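Endoglucanase A (Clostridium cellulolyticum, PDB 1EDG) hydrolyses internal beta-1,4-glucosidic bonds of cellulose through a family 5 glycoside hydrolase catalytic domain with a TIM-barrel fold. Local coordinates at residues W33-T45 against D52-K64. Numbering follows the deposited sequence.
Sequences WNLGNTFDAFNGT and DYETSWSGIKTTK
In the loop that follows the first strand of the TIM barrel, Ala-41 lies over one face of the Trp-57 indole, while Phe-42 and Asn-43 meet its rim. The evidence for a CH-pi contact is that Ala-41 CA stands 3.6 Å from the centroid of the six-membered ring and only 6° off its normal. Phe-42 meets the same ring as an offset edge-to-face pair: the edge of Trp-57 is turned to the phenyl face, with planes at 68° and Phe-42 CE2 3.5 Å from Trp-57 CH2. Trp-57 NE1 donates to Asn-43 OD1 at 3.0 Å; the acceptor lies almost in the indole plane, but the N-H...O angle of 139° makes the bond bent. Nearby, Ser-56 OG donates to Asn-43 O (2.8 Å), so both oxygens of Asn-43 accept from 52-64. Water 1 sits between the backbones, accepting a hydrogen bond from Trp-57 N at 2.7 Å, with Asn-37 O and Tyr-53 O among more acceptors than it has protons.

Farther along, Glu-54 runs beside Phe-39, its CG over one ring face and its CD 3.7 Å from Phe-39 CZ. With CG anti to the backbone N and the chain extended, the carboxylate reaches Thr-62: Glu-54 OE2 accepts from Thr-62 OG1 on the anti lone pair of OE2 and from Thr-62 N above the carboxylate plane. This double grip, with the salt bridge from Glu-54 OE1 to Arg-102, should fix the carboxylate's rotation. Arg-102 belongs to helix 97-111, which also touches Phe-39 and Tyr-53; at the other end, Trp-33 and Leu-35 bond through their backbones to Arg-79 of the adjoining barrel strand 77-80.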
ATOM      1  N   TRP A  33      -5.049   2.847   6.535  1.00  6.48           N
ATOM      2  CA  TRP A  33      -3.892   3.377   7.240  1.00  7.29           C
ATOM      3  C   TRP A  33      -2.786   2.310   7.192  1.00  6.31           C
ATOM      4  O   TRP A  33      -3.066   1.121   7.342  1.00  7.74           O
ATOM      5  CB  TRP A  33      -4.289   3.664   8.690  1.00  7.37           C
ATOM      6  CG  TRP A  33      -3.210   4.229   9.546  1.00  8.35           C
ATOM      7  CD1 TRP A  33      -2.808   5.530   9.612  1.00  9.47           C
ATOM      8  CD2 TRP A  33      -2.438   3.517  10.517  1.00  9.55           C
ATOM      9  NE1 TRP A  33      -1.837   5.675  10.576  1.00 10.14           N
ATOM     10  CE2 TRP A  33      -1.588   4.455  11.143  1.00 10.44           C
ATOM     11  CE3 TRP A  33      -2.387   2.177  10.923  1.00 10.32           C
ATOM     12  CZ2 TRP A  33      -0.692   4.092  12.161  1.00 11.70           C
ATOM     13  CZ3 TRP A  33      -1.496   1.816  11.937  1.00 12.43           C
ATOM     14  CH2 TRP A  33      -0.663   2.774  12.541  1.00 11.37           C
ATOM     15  N   ASN A  34      -1.549   2.737   6.941  1.00  7.01           N
ATOM     16  CA  ASN A  34      -0.395   1.831   6.889  1.00  6.94           C
ATOM     17  C   ASN A  34       0.338   1.762   8.228  1.00  8.91           C
ATOM     18  O   ASN A  34       0.644   2.801   8.812  1.00 10.01           O
ATOM     19  CB  ASN A  34       0.641   2.338   5.886  1.00  7.05           C
ATOM     20  CG  ASN A  34       0.386   1.873   4.476  1.00  9.61           C
ATOM     21  OD1 ASN A  34       0.680   0.733   4.138  1.00  9.39           O
ATOM     22  ND2 ASN A  34      -0.093   2.778   3.624  1.00  8.08           N
ATOM     23  N   LEU A  35       0.668   0.551   8.672  1.00  9.54           N
ATOM     24  CA  LEU A  35       1.455   0.348   9.895  1.00 11.84           C
ATOM     25  C   LEU A  35       2.907   0.464   9.362  1.00 11.98           C
ATOM     26  O   LEU A  35       3.631  -0.532   9.268  1.00 11.23           O
ATOM     27  CB  LEU A  35       1.213  -1.068  10.449  1.00 12.52           C
ATOM     28  CG  LEU A  35       1.135  -1.380  11.955  1.00 17.01           C
ATOM     29  CD1 LEU A  35       1.716  -2.755  12.211  1.00 12.26           C
ATOM     30  CD2 LEU A  35       1.828  -0.337  12.818  1.00 14.62           C
ATOM     31  N   GLY A  36       3.303   1.680   8.990  1.00 11.82           N
ATOM     32  CA  GLY A  36       4.611   1.926   8.403  1.00 13.54           C
ATOM     33  C   GLY A  36       5.835   1.798   9.283  1.00 13.84           C
ATOM     34  O   GLY A  36       5.753   1.960  10.503  1.00 15.05           O
ATOM     35  N   ASN A  37       6.967   1.511   8.640  1.00 12.64           N
ATOM     36  CA  ASN A  37       8.268   1.347   9.300  1.00 13.77           C
ATOM     37  C   ASN A  37       8.219   0.434  10.522  1.00 12.43           C
ATOM     38  O   ASN A  37       8.915   0.671  11.510  1.00 14.96           O
ATOM     39  CB  ASN A  37       8.867   2.710   9.681  1.00 14.31           C
ATOM     40  CG  ASN A  37       9.498   3.440   8.495  1.00 16.07           C
ATOM     41  OD1 ASN A  37       9.357   3.029   7.339  1.00 16.68           O
ATOM     42  ND2 ASN A  37      10.180   4.544   8.780  1.00 16.91           N
ATOM     43  N   THR A  38       7.418  -0.621  10.440  1.00 10.52           N
ATOM     44  CA  THR A  38       7.262  -1.577  11.531  1.00 11.42           C
ATOM     45  C   THR A  38       7.770  -2.966  11.121  1.00 11.93           C
ATOM     46  O   THR A  38       8.985  -3.192  11.118  1.00 13.10           O
ATOM     47  CB  THR A  38       5.799  -1.602  11.993  1.00 12.62           C
ATOM     48  OG1 THR A  38       5.389  -0.257  12.251  1.00 14.74           O
ATOM     49  CG2 THR A  38       5.622  -2.406  13.270  1.00 14.16           C
ATOM     50  N   PHE A  39       6.880  -3.871  10.713  1.00  9.14           N
ATOM     51  CA  PHE A  39       7.318  -5.204  10.300  1.00 11.03           C
ATOM     52  C   PHE A  39       8.117  -5.189   8.991  1.00 10.74           C
ATOM     53  O   PHE A  39       8.706  -6.205   8.603  1.00 11.20           O
ATOM     54  CB  PHE A  39       6.133  -6.158  10.205  1.00 12.31           C
ATOM     55  CG  PHE A  39       5.485  -6.445  11.530  1.00 15.25           C
ATOM     56  CD1 PHE A  39       6.147  -7.201  12.492  1.00 17.01           C
ATOM     57  CD2 PHE A  39       4.218  -5.957  11.823  1.00 16.86           C
ATOM     58  CE1 PHE A  39       5.557  -7.473  13.727  1.00 17.89           C
ATOM     59  CE2 PHE A  39       3.618  -6.223  13.057  1.00 18.73           C
ATOM     60  CZ  PHE A  39       4.291  -6.984  14.011  1.00 18.82           C
ATOM     61  N   ASP A  40       8.128  -4.035   8.323  1.00  9.95           N
ATOM     62  CA  ASP A  40       8.866  -3.833   7.074  1.00 10.84           C
ATOM     63  C   ASP A  40      10.343  -3.468   7.282  1.00 11.63           C
ATOM     64  O   ASP A  40      11.115  -3.404   6.314  1.00 11.50           O
ATOM     65  CB  ASP A  40       8.177  -2.792   6.159  1.00 10.55           C
ATOM     66  CG  ASP A  40       7.675  -1.557   6.909  1.00  9.52           C
ATOM     67  OD1 ASP A  40       6.900  -1.715   7.864  1.00 10.57           O
ATOM     68  OD2 ASP A  40       8.008  -0.426   6.506  1.00 12.69           O
ATOM     69  N   ALA A  41      10.732  -3.209   8.529  1.00 12.41           N
ATOM     70  CA  ALA A  41      12.121  -2.869   8.836  1.00 14.76           C
ATOM     71  C   ALA A  41      12.992  -4.097   8.536  1.00 16.10           C
ATOM     72  O   ALA A  41      12.622  -5.221   8.882  1.00 16.11           O
ATOM     73  CB  ALA A  41      12.258  -2.466  10.300  1.00 14.26           C
ATOM     74  N   PHE A  42      14.131  -3.889   7.879  1.00 19.64           N
ATOM     75  CA  PHE A  42      15.011  -5.007   7.541  1.00 21.86           C
ATOM     76  C   PHE A  42      16.452  -4.850   8.022  1.00 24.79           C
ATOM     77  O   PHE A  42      17.316  -5.654   7.673  1.00 27.56           O
ATOM     78  CB  PHE A  42      14.977  -5.290   6.034  1.00 20.35           C
ATOM     79  CG  PHE A  42      15.417  -4.138   5.184  1.00 21.27           C
ATOM     80  CD1 PHE A  42      16.757  -3.970   4.854  1.00 23.13           C
ATOM     81  CD2 PHE A  42      14.493  -3.221   4.703  1.00 21.81           C
ATOM     82  CE1 PHE A  42      17.162  -2.904   4.054  1.00 23.36           C
ATOM     83  CE2 PHE A  42      14.891  -2.159   3.907  1.00 20.22           C
ATOM     84  CZ  PHE A  42      16.225  -1.998   3.582  1.00 22.36           C
ATOM     85  N   ASN A  43      16.707  -3.809   8.803  0.60 23.74           N
ATOM     86  CA  ASN A  43      18.035  -3.561   9.348  0.60 25.18           C
ATOM     87  C   ASN A  43      17.894  -2.665  10.568  0.60 26.04           C
ATOM     88  O   ASN A  43      16.775  -2.283  10.930  0.60 24.42           O
ATOM     89  CB  ASN A  43      18.974  -2.939   8.299  0.60 24.52           C
ATOM     90  CG  ASN A  43      18.501  -1.584   7.795  0.60 25.28           C
ATOM     91  OD1 ASN A  43      17.850  -0.822   8.509  0.60 24.97           O
ATOM     92  ND2 ASN A  43      18.848  -1.271   6.553  0.60 25.18           N
ATOM     93  N   GLY A  44      19.007  -2.369  11.229  0.60 28.16           N
ATOM     94  CA  GLY A  44      18.949  -1.523  12.405  0.60 30.88           C
ATOM     95  C   GLY A  44      20.282  -1.382  13.108  0.60 32.97           C
ATOM     96  O   GLY A  44      21.202  -2.168  12.880  0.60 32.01           O
ATOM     97  N   THR A  45      20.375  -0.383  13.978  0.60 35.07           N
ATOM     98  CA  THR A  45      21.596  -0.110  14.721  0.60 37.20           C
ATOM     99  C   THR A  45      21.779  -1.070  15.894  0.60 36.72           C
ATOM    100  O   THR A  45      22.889  -1.520  16.160  0.60 38.28           O
ATOM    101  CB  THR A  45      21.610   1.341  15.243  0.60 38.00           C
ATOM    102  OG1 THR A  45      21.195   2.230  14.196  0.60 39.16           O
ATOM    103  CG2 THR A  45      23.010   1.733  15.696  0.60 38.80           C
ATOM    104  N   ASP A  52      13.053  -7.776  17.453  1.00 23.07           N
ATOM    105  CA  ASP A  52      13.406  -6.364  17.557  1.00 22.30           C
ATOM    106  C   ASP A  52      13.202  -5.629  16.240  1.00 21.35           C
ATOM    107  O   ASP A  52      13.245  -4.397  16.194  1.00 21.56           O
ATOM    108  CB  ASP A  52      14.860  -6.189  18.002  1.00 24.53           C
ATOM    109  CG  ASP A  52      15.062  -6.459  19.476  1.00 25.50           C
ATOM    110  OD1 ASP A  52      14.073  -6.616  20.220  1.00 25.81           O
ATOM    111  OD2 ASP A  52      16.231  -6.509  19.892  1.00 27.83           O
ATOM    112  N   TYR A  53      13.027  -6.379  15.155  1.00 19.27           N
ATOM    113  CA  TYR A  53      12.809  -5.749  13.862  1.00 18.88           C
ATOM    114  C   TYR A  53      11.545  -4.878  13.894  1.00 16.27           C
ATOM    115  O   TYR A  53      11.501  -3.824  13.255  1.00 16.63           O
ATOM    116  CB  TYR A  53      12.725  -6.802  12.750  1.00 20.44           C
ATOM    117  CG  TYR A  53      14.077  -7.268  12.244  1.00 21.56           C
ATOM    118  CD1 TYR A  53      14.840  -6.462  11.404  1.00 22.96           C
ATOM    119  CD2 TYR A  53      14.588  -8.517  12.601  1.00 23.87           C
ATOM    120  CE1 TYR A  53      16.081  -6.883  10.925  1.00 25.63           C
ATOM    121  CE2 TYR A  53      15.831  -8.953  12.128  1.00 24.75           C
ATOM    122  CZ  TYR A  53      16.571  -8.130  11.290  1.00 25.96           C
ATOM    123  OH  TYR A  53      17.796  -8.543  10.810  1.00 27.54           O
ATOM    124  N   GLU A  54      10.559  -5.285  14.692  1.00 15.82           N
ATOM    125  CA  GLU A  54       9.307  -4.532  14.808  1.00 18.26           C
ATOM    126  C   GLU A  54       9.489  -3.120  15.362  1.00 19.75           C
ATOM    127  O   GLU A  54       8.797  -2.192  14.942  1.00 18.99           O
ATOM    128  CB  GLU A  54       8.289  -5.278  15.676  1.00 17.13           C
ATOM    129  CG  GLU A  54       6.986  -4.495  15.865  1.00 17.26           C
ATOM    130  CD  GLU A  54       5.969  -5.194  16.739  1.00 17.83           C
ATOM    131  OE1 GLU A  54       6.259  -6.276  17.289  1.00 20.22           O
ATOM    132  OE2 GLU A  54       4.856  -4.656  16.876  1.00 19.19           O
ATOM    133  N   THR A  55      10.416  -2.963  16.306  1.00 20.73           N
ATOM    134  CA  THR A  55      10.676  -1.668  16.932  1.00 20.00           C
ATOM    135  C   THR A  55      11.913  -0.961  16.375  1.00 20.46           C
ATOM    136  O   THR A  55      12.147   0.221  16.657  1.00 19.35           O
ATOM    137  CB  THR A  55      10.837  -1.837  18.451  1.00 20.18           C
ATOM    138  OG1 THR A  55      11.911  -2.748  18.709  1.00 24.02           O
ATOM    139  CG2 THR A  55       9.567  -2.408  19.058  1.00 19.03           C
ATOM    140  N   SER A  56      12.691  -1.676  15.565  1.00 19.57           N
ATOM    141  CA  SER A  56      13.913  -1.134  14.980  1.00 20.20           C
ATOM    142  C   SER A  56      13.776   0.267  14.374  1.00 20.16           C
ATOM    143  O   SER A  56      14.584   1.162  14.669  1.00 20.57           O
ATOM    144  CB  SER A  56      14.464  -2.103  13.931  1.00 21.70           C
ATOM    145  OG  SER A  56      15.710  -1.643  13.438  1.00 24.56           O
ATOM    146  N   TRP A  57      12.791   0.452  13.503  1.00 17.20           N
ATOM    147  CA  TRP A  57      12.573   1.748  12.868  1.00 18.00           C
ATOM    148  C   TRP A  57      11.423   2.527  13.509  1.00 17.69           C
ATOM    149  O   TRP A  57      11.425   3.754  13.504  1.00 19.26           O
ATOM    150  CB  TRP A  57      12.262   1.584  11.376  1.00 18.90           C
ATOM    151  CG  TRP A  57      13.350   0.998  10.534  1.00 20.19           C
ATOM    152  CD1 TRP A  57      14.612   0.656  10.928  1.00 21.26           C
ATOM    153  CD2 TRP A  57      13.268   0.687   9.137  1.00 21.35           C
ATOM    154  NE1 TRP A  57      15.321   0.152   9.862  1.00 21.31           N
ATOM    155  CE2 TRP A  57      14.520   0.159   8.750  1.00 21.78           C
ATOM    156  CE3 TRP A  57      12.254   0.803   8.173  1.00 20.93           C
ATOM    157  CZ2 TRP A  57      14.790  -0.252   7.439  1.00 21.34           C
ATOM    158  CZ3 TRP A  57      12.522   0.393   6.869  1.00 21.84           C
ATOM    159  CH2 TRP A  57      13.781  -0.128   6.515  1.00 21.24           C
ATOM    160  N   SER A  58      10.432   1.809  14.024  1.00 16.96           N
ATOM    161  CA  SER A  58       9.262   2.434  14.631  1.00 17.67           C
ATOM    162  C   SER A  58       9.523   2.992  16.024  1.00 20.14           C
ATOM    163  O   SER A  58       8.969   4.024  16.404  1.00 20.83           O
ATOM    164  CB  SER A  58       8.120   1.428  14.699  1.00 15.27           C
ATOM    165  OG  SER A  58       8.435   0.382  15.597  1.00 15.00           O
ATOM    166  N   GLY A  59      10.311   2.257  16.802  1.00 20.46           N
ATOM    167  CA  GLY A  59      10.640   2.674  18.151  1.00 21.07           C
ATOM    168  C   GLY A  59       9.626   2.280  19.210  1.00 21.99           C
ATOM    169  O   GLY A  59       9.772   2.670  20.369  1.00 24.02           O
ATOM    170  N   ILE A  60       8.626   1.483  18.844  1.00 19.46           N
ATOM    171  CA  ILE A  60       7.605   1.079  19.805  1.00 19.58           C
ATOM    172  C   ILE A  60       6.841  -0.151  19.314  1.00 20.38           C
ATOM    173  O   ILE A  60       6.604  -0.303  18.111  1.00 20.48           O
ATOM    174  CB  ILE A  60       6.626   2.260  20.096  1.00 20.17           C
ATOM    175  CG1 ILE A  60       5.625   1.885  21.189  1.00 19.57           C
ATOM    176  CG2 ILE A  60       5.915   2.701  18.815  1.00 19.69           C
ATOM    177  CD1 ILE A  60       4.723   3.036  21.615  1.00 20.13           C
ATOM    178  N   LYS A  61       6.505  -1.047  20.238  1.00 18.85           N
ATOM    179  CA  LYS A  61       5.773  -2.263  19.907  1.00 20.10           C
ATOM    180  C   LYS A  61       4.283  -1.974  19.739  1.00 20.84           C
ATOM    181  O   LYS A  61       3.676  -1.270  20.553  1.00 19.66           O
ATOM    182  CB  LYS A  61       5.985  -3.325  20.985  1.00 22.06           C
ATOM    183  CG  LYS A  61       5.348  -4.667  20.671  1.00 25.39           C
ATOM    184  CD  LYS A  61       5.690  -5.707  21.731  1.00 27.70           C
ATOM    185  CE  LYS A  61       4.911  -6.994  21.509  1.00 28.57           C
ATOM    186  NZ  LYS A  61       5.172  -8.021  22.557  1.00 31.60           N
ATOM    187  N   THR A  62       3.702  -2.534  18.685  1.00 19.46           N
ATOM    188  CA  THR A  62       2.292  -2.346  18.365  1.00 17.38           C
ATOM    189  C   THR A  62       1.367  -2.959  19.407  1.00 17.62           C
ATOM    190  O   THR A  62       1.591  -4.079  19.856  1.00 20.01           O
ATOM    191  CB  THR A  62       1.975  -2.984  17.001  1.00 17.04           C
ATOM    192  OG1 THR A  62       3.002  -2.630  16.065  1.00 15.32           O
ATOM    193  CG2 THR A  62       0.629  -2.497  16.481  1.00 16.53           C
ATOM    194  N   THR A  63       0.312  -2.236  19.772  1.00 17.28           N
ATOM    195  CA  THR A  63      -0.656  -2.731  20.749  1.00 17.80           C
ATOM    196  C   THR A  63      -2.081  -2.641  20.200  1.00 17.47           C
ATOM    197  O   THR A  63      -2.334  -1.925  19.232  1.00 18.57           O
ATOM    198  CB  THR A  63      -0.578  -1.921  22.058  1.00 19.83           C
ATOM    199  OG1 THR A  63      -0.900  -0.547  21.792  1.00 20.07           O
ATOM    200  CG2 THR A  63       0.826  -1.999  22.648  1.00 19.41           C
ATOM    201  N   LYS A  64      -3.007  -3.364  20.816  1.00 18.70           N
ATOM    202  CA  LYS A  64      -4.410  -3.356  20.397  1.00 20.63           C
ATOM    203  C   LYS A  64      -5.009  -1.948  20.520  1.00 21.95           C
ATOM    204  O   LYS A  64      -5.761  -1.507  19.643  1.00 19.59           O
ATOM    205  CB  LYS A  64      -5.210  -4.349  21.247  1.00 22.64           C
ATOM    206  CG  LYS A  64      -6.725  -4.384  21.020  1.00 24.01           C
ATOM    207  CD  LYS A  64      -7.114  -5.165  19.786  1.00 25.75           C
ATOM    208  CE  LYS A  64      -8.511  -5.770  19.923  1.00 26.16           C
ATOM    209  NZ  LYS A  64      -9.584  -4.755  20.111  1.00 26.74           N
TER
HETATM  210  O   HOH W   1      10.611  -0.998  12.983  1.00 17.68           O
HETATM  211  O   HOH W   2       9.951   5.505  11.723  1.00 22.93           O
HETATM  212  O   HOH W   3      17.897  -0.457  15.557  1.00 61.65           O